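Local coordinates for protein hybrid kinase (Caulobacter vibrioides, PDB 6QRL) that probably passes phosphate from ATP to a histidine as a sensor kinase, and binds the second messenger cyclic di-GMP through the pseudo-receiver domain present here, at residues Ala44-Pro47 / Ala48-Leu52; Gly95-Ile98 / Lys99-Ala103; Ser105-Ala108 / Gln109-Ala113. All coordinates share one frame; numbering follows the deposited sequence.

Contact 1: residues Ala44-Pro47 / Ala48-Leu52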
loop_
_atom_site.group_PDB
_atom_site.type_symbol
_atom_site.label_atom_id
_atom_site.label_comp_id
_atom_site.label_asym_id
_atom_site.label_seq_id
_atom_site.Cartn_x
_atom_site.Cartn_y
_atom_site.Cartn_z
ATOM N N ALA A 44 4.866 10.813 5.453
ATOM C CA ALA A 44 5.338 11.616 6.608
ATOM C C ALA A 44 5.325 10.757 7.875
ATOM O O ALA A 44 6.124 11.038 8.738
ATOM C CB ALA A 44 4.507 12.859 6.771
ATOM N N GLY A 45 4.442 9.760 7.991
ATOM C CA GLY A 45 4.147 9.079 9.267
ATOM C C GLY A 45 4.759 7.684 9.375
ATOM O O GLY A 45 4.761 7.107 10.495
ATOM N N ALA A 46 5.229 7.124 8.263
ATOM C CA ALA A 46 5.708 5.723 8.244
ATOM C C ALA A 46 7.223 5.700 8.074
ATOM O O ALA A 46 7.810 6.592 7.461
ATOM C CB ALA A 46 4.997 4.928 7.180
ATOM N N PRO A 47 7.899 4.665 8.615
ATOM C CA PRO A 47 9.332 4.489 8.387
ATOM C C PRO A 47 9.624 4.423 6.888
ATOM O O PRO A 47 8.748 3.997 6.124
ATOM C CB PRO A 47 9.685 3.142 9.043
ATOM C CG PRO A 47 8.496 2.826 9.975
ATOM C CD PRO A 47 7.308 3.625 9.480
ATOM N N ALA A 48 10.844 4.792 6.502
ATOM C CA ALA A 48 11.315 4.833 5.099
ATOM C C ALA A 48 11.224 3.446 4.425
ATOM O O ALA A 48 11.107 3.400 3.186
ATOM C CB ALA A 48 12.727 5.374 5.068
ATOM N N ASP A 49 11.296 2.345 5.172
ATOM C CA ASP A 49 11.254 0.983 4.564
ATOM C C ASP A 49 9.808 0.455 4.490
ATOM O O ASP A 49 9.628 -0.618 3.951
ATOM C CB ASP A 49 12.174 0.003 5.309
ATOM C CG ASP A 49 11.705 -0.442 6.697
ATOM O OD1 ASP A 49 10.755 0.205 7.292
ATOM O OD2 ASP A 49 12.298 -1.435 7.211
ATOM N N ALA A 50 8.790 1.176 4.980
ATOM C CA ALA A 50 7.414 0.620 5.054
ATOM C C ALA A 50 6.905 0.303 3.647
ATOM O O ALA A 50 7.104 1.130 2.705
ATOM C CB ALA A 50 6.494 1.594 5.744
ATOM N N VAL A 51 6.233 -0.834 3.492
ATOM C CA VAL A 51 5.404 -1.089 2.276
ATOM C C VAL A 51 4.118 -0.277 2.428
ATOM O O VAL A 51 3.544 -0.318 3.535
ATOM C CB VAL A 51 5.111 -2.587 2.106
ATOM C CG1 VAL A 51 4.149 -2.852 0.965
ATOM C CG2 VAL A 51 6.399 -3.367 1.930
ATOM N N LEU A 52 3.673 0.398 1.374
ATOM C CA LEU A 52 2.491 1.301 1.394
ATOM C C LEU A 52 1.279 0.591 0.791
ATOM O O LEU A 52 1.344 0.227 -0.393
ATOM C CB LEU A 52 2.821 2.576 0.613
ATOM C CG LEU A 52 4.129 3.270 0.993
ATOM C CD1 LEU A 52 4.398 4.471 0.087
ATOM C CD2 LEU A 52 4.099 3.706 2.453
#
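The carbonyl oxygen of Pro47 is held by two donors, one of them weakly. Within the turn, Ala50 N gives it a hydrogen bond, with Ala50 N to Pro47 O at 3.0 Å. The N-H points almost straight at the oxygen (164°). It arrives well above the carbonyl plane, 55° out of it. Arg71 adds a weak second bond to the same oxygen, and it also bonds Ala50 O. NH2 of Arg71 thus links the two ends of the turn, weakly at Pro47.

The side chains pack on the inner side of this bend. The methyl of Ala46 meets that of Ala50, CB to CB at 3.9 Å. Pro47 adds a looser contact, its ring atom CD lying 4.3 Å from Ala50 CB. Ala50 is buried, and its methyl reaches strand 8-12 at Asn8.

In Asp49, CG sits between the backbone N and the carbonyl carbon, chi1 72°. This brings OD1 of Asp49 alongside CB of Pro47, at 3.6 Å. The polar partner of OD1 is the side-chain amide of Asn8, which hydrogen-bonds it. The turn is therefore fastened to the start of the neighbouring strand.

Ala46 is the first residue to leave the helical conformation after helix 39-45. The arrangement is a type I beta turn from Pro47 to Ala50, in the alpha-to-beta connection of a receiver-like fold.

Contact 2: residues Gly95-Ile98 / Lys99-Ala103. With C2E (9,9'-[(2R,3R,3aS,5S,7aR,9R,10R,10aS,12S,14aR)-3,5,10,12-tetrahydroxy-5,12-dioxidooctahydro-2H,7H-difuro[3,2-d:3',2'-j][1,3,7,9,2,8]tetraoxadiphosphacyclododecine-2,9-diyl]bis(2-amino-1,9-dihydro-6H-purin-6-one)), chain C.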
loop_
_atom_site.group_PDB
_atom_site.type_symbol
_atom_site.label_atom_id
_atom_site.label_comp_id
_atom_site.label_asym_id
_atom_site.label_seq_id
_atom_site.Cartn_x
_atom_site.Cartn_y
_atom_site.Cartn_z
ATOM N N GLY A 95 1.623 -4.565 -6.984
ATOM C CA GLY A 95 0.506 -5.521 -7.020
ATOM C C GLY A 95 -0.754 -4.877 -6.467
ATOM O O GLY A 95 -0.772 -3.655 -6.194
ATOM N N TYR A 96 -1.791 -5.676 -6.356
ATOM C CA TYR A 96 -3.129 -5.241 -5.903
ATOM C C TYR A 96 -3.624 -6.245 -4.857
ATOM O O TYR A 96 -3.131 -7.394 -4.797
ATOM C CB TYR A 96 -4.090 -5.145 -7.085
ATOM C CG TYR A 96 -4.450 -6.469 -7.702
ATOM C CD1 TYR A 96 -3.738 -6.975 -8.776
ATOM C CD2 TYR A 96 -5.494 -7.228 -7.180
ATOM C CE1 TYR A 96 -4.038 -8.220 -9.312
ATOM C CE2 TYR A 96 -5.829 -8.454 -7.722
ATOM C CZ TYR A 96 -5.113 -8.945 -8.802
ATOM O OH TYR A 96 -5.445 -10.162 -9.307
ATOM N N LEU A 97 -4.577 -5.793 -4.057
ATOM C CA LEU A 97 -5.377 -6.590 -3.112
ATOM C C LEU A 97 -6.834 -6.238 -3.380
ATOM O O LEU A 97 -7.110 -5.033 -3.602
ATOM C CB LEU A 97 -4.953 -6.198 -1.696
ATOM C CG LEU A 97 -3.578 -6.704 -1.284
ATOM C CD1 LEU A 97 -3.115 -6.072 0.019
ATOM C CD2 LEU A 97 -3.613 -8.217 -1.186
ATOM N N ILE A 98 -7.715 -7.228 -3.342
ATOM C CA ILE A 98 -9.178 -7.066 -3.555
ATOM C C ILE A 98 -9.833 -6.881 -2.186
ATOM O O ILE A 98 -9.590 -7.706 -1.294
ATOM C CB ILE A 98 -9.755 -8.277 -4.311
ATOM C CG1 ILE A 98 -9.099 -8.474 -5.683
ATOM C CG2 ILE A 98 -11.272 -8.173 -4.404
ATOM C CD1 ILE A 98 -9.322 -7.314 -6.651
ATOM N N LYS A 99 -10.619 -5.808 -2.041
ATOM C CA LYS A 99 -11.468 -5.484 -0.868
ATOM C C LYS A 99 -12.731 -6.332 -0.948
ATOM O O LYS A 99 -13.361 -6.371 -1.995
ATOM C CB LYS A 99 -11.803 -3.990 -0.847
ATOM C CG LYS A 99 -10.661 -3.088 -0.414
ATOM C CD LYS A 99 -10.999 -1.581 -0.463
ATOM C CE LYS A 99 -11.184 -1.025 -1.865
ATOM N NZ LYS A 99 -11.638 0.386 -1.792
ATOM N N PRO A 100 -13.135 -7.072 0.114
ATOM C CA PRO A 100 -12.497 -7.000 1.434
ATOM C C PRO A 100 -11.238 -7.885 1.509
ATOM O O PRO A 100 -11.309 -8.976 0.991
ATOM C CB PRO A 100 -13.602 -7.578 2.355
ATOM C CG PRO A 100 -14.324 -8.616 1.475
ATOM C CD PRO A 100 -14.191 -8.112 0.045
ATOM N N LEU A 101 -10.160 -7.415 2.160
ATOM C CA LEU A 101 -8.817 -8.062 2.149
ATOM C C LEU A 101 -8.827 -9.389 2.918
ATOM O O LEU A 101 -9.383 -9.461 4.055
ATOM C CB LEU A 101 -7.779 -7.155 2.806
ATOM C CG LEU A 101 -7.572 -5.750 2.248
ATOM C CD1 LEU A 101 -6.165 -5.243 2.589
ATOM C CD2 LEU A 101 -7.812 -5.677 0.745
ATOM N N ARG A 102 -8.154 -10.383 2.365
ATOM C CA ARG A 102 -7.793 -11.644 3.059
ATOM C C ARG A 102 -6.412 -11.470 3.685
ATOM O O ARG A 102 -5.492 -11.057 2.958
ATOM C CB ARG A 102 -7.739 -12.807 2.068
ATOM C CG ARG A 102 -9.111 -13.293 1.635
ATOM C CD ARG A 102 -8.958 -14.300 0.520
ATOM N NE ARG A 102 -10.255 -14.624 -0.043
ATOM C CZ ARG A 102 -10.444 -15.383 -1.109
ATOM N NH1 ARG A 102 -9.411 -15.928 -1.713
ATOM N NH2 ARG A 102 -11.675 -15.638 -1.525
ATOM N N ALA A 103 -6.264 -11.807 4.963
ATOM C CA ALA A 103 -4.974 -11.719 5.685
ATOM C C ALA A 103 -3.864 -12.363 4.853
ATOM O O ALA A 103 -2.815 -11.747 4.701
ATOM C CB ALA A 103 -5.080 -12.365 7.052
HETATM P P1 C2E C . -7.349 -13.006 -8.816
HETATM O O2P C2E C . -7.367 -11.636 -8.177
HETATM O O1P C2E C . -7.579 -13.140 -10.291
HETATM O "O5'" C2E C . -5.867 -13.561 -8.566
HETATM C "C5'" C2E C . -5.451 -14.731 -9.273
HETATM C "C4'" C2E C . -4.038 -15.020 -8.864
HETATM O "O4'" C2E C . -3.170 -13.986 -9.364
HETATM C "C3'" C2E C . -3.795 -15.010 -7.363
HETATM O "O3'" C2E C . -4.205 -16.302 -6.882
HETATM C "C2'" C2E C . -2.286 -14.692 -7.274
HETATM O "O2'" C2E C . -1.513 -15.851 -7.044
HETATM C "C1'" C2E C . -1.968 -14.044 -8.628
HETATM N N9 C2E C . -1.470 -12.669 -8.581
HETATM C C8 C2E C . -0.576 -12.117 -9.468
HETATM N N7 C2E C . -0.358 -10.842 -9.250
HETATM C C5 C2E C . -1.174 -10.526 -8.173
HETATM C C6 C2E C . -1.357 -9.295 -7.500
HETATM O O6 C2E C . -0.856 -8.199 -7.753
HETATM N N1 C2E C . -2.286 -9.407 -6.466
HETATM C C2 C2E C . -2.943 -10.559 -6.103
HETATM N N2 C2E C . -3.804 -10.457 -5.078
HETATM N N3 C2E C . -2.773 -11.724 -6.732
HETATM C C4 C2E C . -1.876 -11.639 -7.752
HETATM P P11 C2E C . -4.851 -16.338 -5.414
HETATM O O21 C2E C . -3.974 -15.463 -4.568
HETATM O O11 C2E C . -5.052 -17.775 -5.030
HETATM O O5A C2E C . -6.306 -15.689 -5.587
HETATM C C5A C2E C . -7.400 -16.431 -6.204
HETATM C C4A C2E C . -8.631 -15.560 -6.231
HETATM O O4A C2E C . -9.160 -15.432 -4.889
HETATM C C3A C2E C . -8.425 -14.119 -6.687
HETATM O O3A C2E C . -8.357 -14.067 -8.120
HETATM C C2A C2E C . -9.640 -13.432 -6.069
HETATM O O2A C2E C . -10.884 -13.594 -6.702
HETATM C C1A C2E C . -9.741 -14.149 -4.722
HETATM N N91 C2E C . -9.009 -13.427 -3.698
HETATM C C81 C2E C . -7.660 -13.536 -3.471
HETATM N N71 C2E C . -7.225 -12.729 -2.533
HETATM C C51 C2E C . -8.363 -12.046 -2.129
HETATM C C61 C2E C . -8.502 -11.055 -1.133
HETATM O O61 C2E C . -7.607 -10.527 -0.458
HETATM N N11 C2E C . -9.832 -10.638 -1.024
HETATM C C21 C2E C . -10.887 -11.120 -1.764
HETATM N N21 C2E C . -12.089 -10.597 -1.473
HETATM N N31 C2E C . -10.757 -12.034 -2.722
HETATM C C41 C2E C . -9.477 -12.465 -2.838
#
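Apolar packing joins Leu97 to Leu101. CB of Leu97 touches CD2 of Leu101 at 3.8 Å, and the two side chains cross at about a right angle. CD2 of Leu101 also rests on Ile98 O. That oxygen receives a CA-H...O contact from Leu101, CA to O 3.5 Å. The bend between them contains a cis peptide bond before Pro100.

Backbone atoms read the two guanines of one cyclic di-GMP. Tyr96 N donates to O6 of the first base. Tyr96 O accepts from N1 of the same base at 2.7 Å, and from its N2 in a longer bond. Pro100 O takes the same double role for the second base, accepting from N11 at 3.0 Å and from N21. Arg102 N donates to O61 of that base at 2.9 Å, nearly straight (164°). One side-chain bond joins these: the Tyr96 hydroxyl donates to the phosphate oxygen O2P, 2.7 Å from OH and in the plane of the ring.

Flat groups lie over a face of each base. N1 of the first guanine lies 3.5 Å above the Tyr96 ring, over its centre. The extended Arg102 chain runs along the second guanine, and C41 sits 3.4 Å above the guanidinium plane. Arg102 NH2 and Ala103 N also hydrogen-bond a further bound cyclic di-GMP.

NZ of Lys99 forms a salt bridge with Asp55. A lysine just after the last strand, followed by a cis-proline, is a hallmark of receiver domains; here the adjoining strand and loop form a cyclic di-GMP site.

Contact 3: residues Ser105-Ala108 / Gln109-Ala113; sequences SLVA and QVLQA. With C2E (9,9'-[(2R,3R,3aS,5S,7aR,9R,10R,10aS,12S,14aR)-3,5,10,12-tetrahydroxy-5,12-dioxidooctahydro-2H,7H-difuro[3,2-d:3',2'-j][1,3,7,9,2,8]tetraoxadiphosphacyclododecine-2,9-diyl]bis(2-amino-1,9-dihydro-6H-purin-6-one)), chain C.
Ser105-Ala108 and Gln109-Ala113 run through most of helix 103-111 and just past its end, with successive i to i+4 hydrogen bonds from Gln109 N, Val110 N, Leu111 N and Gln112 N back to Ser105 O, Leu106 O, Val107 O and Ala108 O. The bond from Leu111 N to Val107 O is 2.9 Å long. The one from Gln112 N to Ala108 O is more bent, at 139°.

Two apolar pairs run along the helix, each with its side chains side by side and pointing the same way. CD2 of Leu106 meets CG2 of Val110 at 3.9 Å. Both residues are buried and reach Leu53 on strand 51-55. CG1 of Val107 meets CD1 of Leu111 at 4.0 Å, and this pair is covered in part by the N-terminal segment, at Pro3, Leu4 and Arg7. Gln112 is exposed; its CG lies 3.2 Å from Ala108 O, and its extended chain leads on past the Ala108 methyl.

Ser105 and Gln109 lie toward the ligand. With OG beside the backbone N, chi1 -69°, the Ser105 hydroxyl donates to N71 of one guanine, OG to N71 at 2.8 Å. Gln109 is bent at chi2 (-57°), and its amide lies flat over the face of the other guanine, opposite the Tyr96 ring, with NE2 3.4 Å from N1. A water accepts from Gln109 NE2 at 3.1 Å and donates weakly to Ser105 O. That oxygen thus serves both the helix bond and the water.

The chemistry implies two kinds of recognition from one helix: a direct hydrogen bond from Ser105 to one base, and packing of the Gln109 amide on the face of the other. The water link probably helps to steady that amide.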
loop_
_atom_site.group_PDB
_atom_site.type_symbol
_atom_site.label_atom_id
_atom_site.label_comp_id
_atom_site.label_asym_id
_atom_site.label_seq_id
_atom_site.Cartn_x
_atom_site.Cartn_y
_atom_site.Cartn_z
ATOM N N SER A 105 -3.501 -12.923 1.715
ATOM C CA SER A 105 -3.215 -12.177 0.469
ATOM C C SER A 105 -2.407 -10.933 0.820
ATOM O O SER A 105 -1.443 -10.618 0.094
ATOM C CB SER A 105 -4.468 -11.842 -0.273
ATOM O OG SER A 105 -5.086 -12.998 -0.806
ATOM N N LEU A 106 -2.805 -10.243 1.891
ATOM C CA LEU A 106 -2.090 -9.037 2.378
ATOM C C LEU A 106 -0.632 -9.428 2.660
ATOM O O LEU A 106 0.282 -8.758 2.145
ATOM C CB LEU A 106 -2.795 -8.487 3.623
ATOM C CG LEU A 106 -2.186 -7.202 4.198
ATOM C CD1 LEU A 106 -3.235 -6.416 4.990
ATOM C CD2 LEU A 106 -0.979 -7.525 5.070
ATOM N N VAL A 107 -0.435 -10.511 3.408
ATOM C CA VAL A 107 0.918 -11.018 3.774
ATOM C C VAL A 107 1.743 -11.293 2.504
ATOM O O VAL A 107 2.884 -10.829 2.424
ATOM C CB VAL A 107 0.791 -12.269 4.666
ATOM C CG1 VAL A 107 2.117 -12.986 4.822
ATOM C CG2 VAL A 107 0.202 -11.896 6.029
ATOM N N ALA A 108 1.212 -12.043 1.540
ATOM C CA ALA A 108 1.927 -12.391 0.295
ATOM C C ALA A 108 2.306 -11.105 -0.454
ATOM O O ALA A 108 3.460 -11.010 -0.843
ATOM C CB ALA A 108 1.092 -13.319 -0.558
ATOM N N GLN A 109 1.410 -10.114 -0.615
ATOM C CA GLN A 109 1.746 -8.915 -1.436
ATOM C C GLN A 109 2.750 -8.007 -0.699
ATOM O O GLN A 109 3.566 -7.368 -1.369
ATOM C CB GLN A 109 0.492 -8.162 -1.851
ATOM C CG GLN A 109 -0.342 -8.919 -2.879
ATOM C CD GLN A 109 0.422 -9.267 -4.132
ATOM O OE1 GLN A 109 1.101 -8.414 -4.710
ATOM N NE2 GLN A 109 0.318 -10.526 -4.554
ATOM N N VAL A 110 2.724 -7.973 0.630
ATOM C CA VAL A 110 3.720 -7.207 1.424
ATOM C C VAL A 110 5.085 -7.901 1.328
ATOM O O VAL A 110 6.085 -7.187 1.079
ATOM C CB VAL A 110 3.240 -7.046 2.876
ATOM C CG1 VAL A 110 4.340 -6.457 3.740
ATOM C CG2 VAL A 110 1.968 -6.188 2.935
ATOM N N LEU A 111 5.137 -9.229 1.487
ATOM C CA LEU A 111 6.430 -9.978 1.427
ATOM C C LEU A 111 7.077 -9.853 0.044
ATOM O O LEU A 111 8.314 -9.792 0.007
ATOM C CB LEU A 111 6.226 -11.456 1.775
ATOM C CG LEU A 111 5.862 -11.727 3.233
ATOM C CD1 LEU A 111 5.942 -13.223 3.546
ATOM C CD2 LEU A 111 6.755 -10.943 4.199
ATOM N N GLN A 112 6.293 -9.788 -1.035
ATOM C CA GLN A 112 6.803 -9.836 -2.432
ATOM C C GLN A 112 6.920 -8.435 -3.034
ATOM O O GLN A 112 7.270 -8.360 -4.214
ATOM C CB GLN A 112 5.858 -10.653 -3.322
ATOM C CG GLN A 112 5.706 -12.109 -2.885
ATOM C CD GLN A 112 4.540 -12.799 -3.566
ATOM O OE1 GLN A 112 3.930 -12.278 -4.510
ATOM N NE2 GLN A 112 4.211 -13.985 -3.083
ATOM N N ALA A 113 6.557 -7.380 -2.300
ATOM C CA ALA A 113 6.387 -6.004 -2.834
ATOM C C ALA A 113 7.712 -5.500 -3.442
ATOM O O ALA A 113 8.776 -5.653 -2.789
ATOM C CB ALA A 113 5.943 -5.073 -1.753
HETATM P P1 C2E C . -7.349 -13.006 -8.816
HETATM O O2P C2E C . -7.367 -11.636 -8.177
HETATM O O1P C2E C . -7.579 -13.140 -10.291
HETATM O "O5'" C2E C . -5.867 -13.561 -8.566
HETATM C "C5'" C2E C . -5.451 -14.731 -9.273
HETATM C "C4'" C2E C . -4.038 -15.020 -8.864
HETATM O "O4'" C2E C . -3.170 -13.986 -9.364
HETATM C "C3'" C2E C . -3.795 -15.010 -7.363
HETATM O "O3'" C2E C . -4.205 -16.302 -6.882
HETATM C "C2'" C2E C . -2.286 -14.692 -7.274
HETATM O "O2'" C2E C . -1.513 -15.851 -7.044
HETATM C "C1'" C2E C . -1.968 -14.044 -8.628
HETATM N N9 C2E C . -1.470 -12.669 -8.581
HETATM C C8 C2E C . -0.576 -12.117 -9.468
HETATM N N7 C2E C . -0.358 -10.842 -9.250
HETATM C C5 C2E C . -1.174 -10.526 -8.173
HETATM C C6 C2E C . -1.357 -9.295 -7.500
HETATM O O6 C2E C . -0.856 -8.199 -7.753
HETATM N N1 C2E C . -2.286 -9.407 -6.466
HETATM C C2 C2E C . -2.943 -10.559 -6.103
HETATM N N2 C2E C . -3.804 -10.457 -5.078
HETATM N N3 C2E C . -2.773 -11.724 -6.732
HETATM C C4 C2E C . -1.876 -11.639 -7.752
HETATM P P11 C2E C . -4.851 -16.338 -5.414
HETATM O O21 C2E C . -3.974 -15.463 -4.568
HETATM O O11 C2E C . -5.052 -17.775 -5.030
HETATM O O5A C2E C . -6.306 -15.689 -5.587
HETATM C C5A C2E C . -7.400 -16.431 -6.204
HETATM C C4A C2E C . -8.631 -15.560 -6.231
HETATM O O4A C2E C . -9.160 -15.432 -4.889
HETATM C C3A C2E C . -8.425 -14.119 -6.687
HETATM O O3A C2E C . -8.357 -14.067 -8.120
HETATM C C2A C2E C . -9.640 -13.432 -6.069
HETATM O O2A C2E C . -10.884 -13.594 -6.702
HETATM C C1A C2E C . -9.741 -14.149 -4.722
HETATM N N91 C2E C . -9.009 -13.427 -3.698
HETATM C C81 C2E C . -7.660 -13.536 -3.471
HETATM N N71 C2E C . -7.225 -12.729 -2.533
HETATM C C51 C2E C . -8.363 -12.046 -2.129
HETATM C C61 C2E C . -8.502 -11.055 -1.133
HETATM O O61 C2E C . -7.607 -10.527 -0.458
HETATM N N11 C2E C . -9.832 -10.638 -1.024
HETATM C C21 C2E C . -10.887 -11.120 -1.764
HETATM N N21 C2E C . -12.089 -10.597 -1.473
HETATM N N31 C2E C . -10.757 -12.034 -2.722
HETATM C C41 C2E C . -9.477 -12.465 -2.838
HETATM O O HOH W 1 -1.687 -12.231 -2.880
#

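In the fold
The domain is a parallel sheet in strand order 2-1-3-4-5 with connecting helices. Along the chain the contacts come in series, and none nests in or crosses another. Contact 1 closes the turn from helix 39-45 into strand 51-55, the central strand. Contact 2 follows at the edge strand 95-98 and closes the loop into the last helix. Contact 3 lies along that helix and just beyond it. Contacts 1 and 2 reach the same sheet but do not touch, with centres about 19 Å apart. Contact 3 bridges them: Val51 packs on Val110 and Ala113, and Leu97 on Ser105 and Gln109. Contacts 2 and 3 share one cyclic di-GMP.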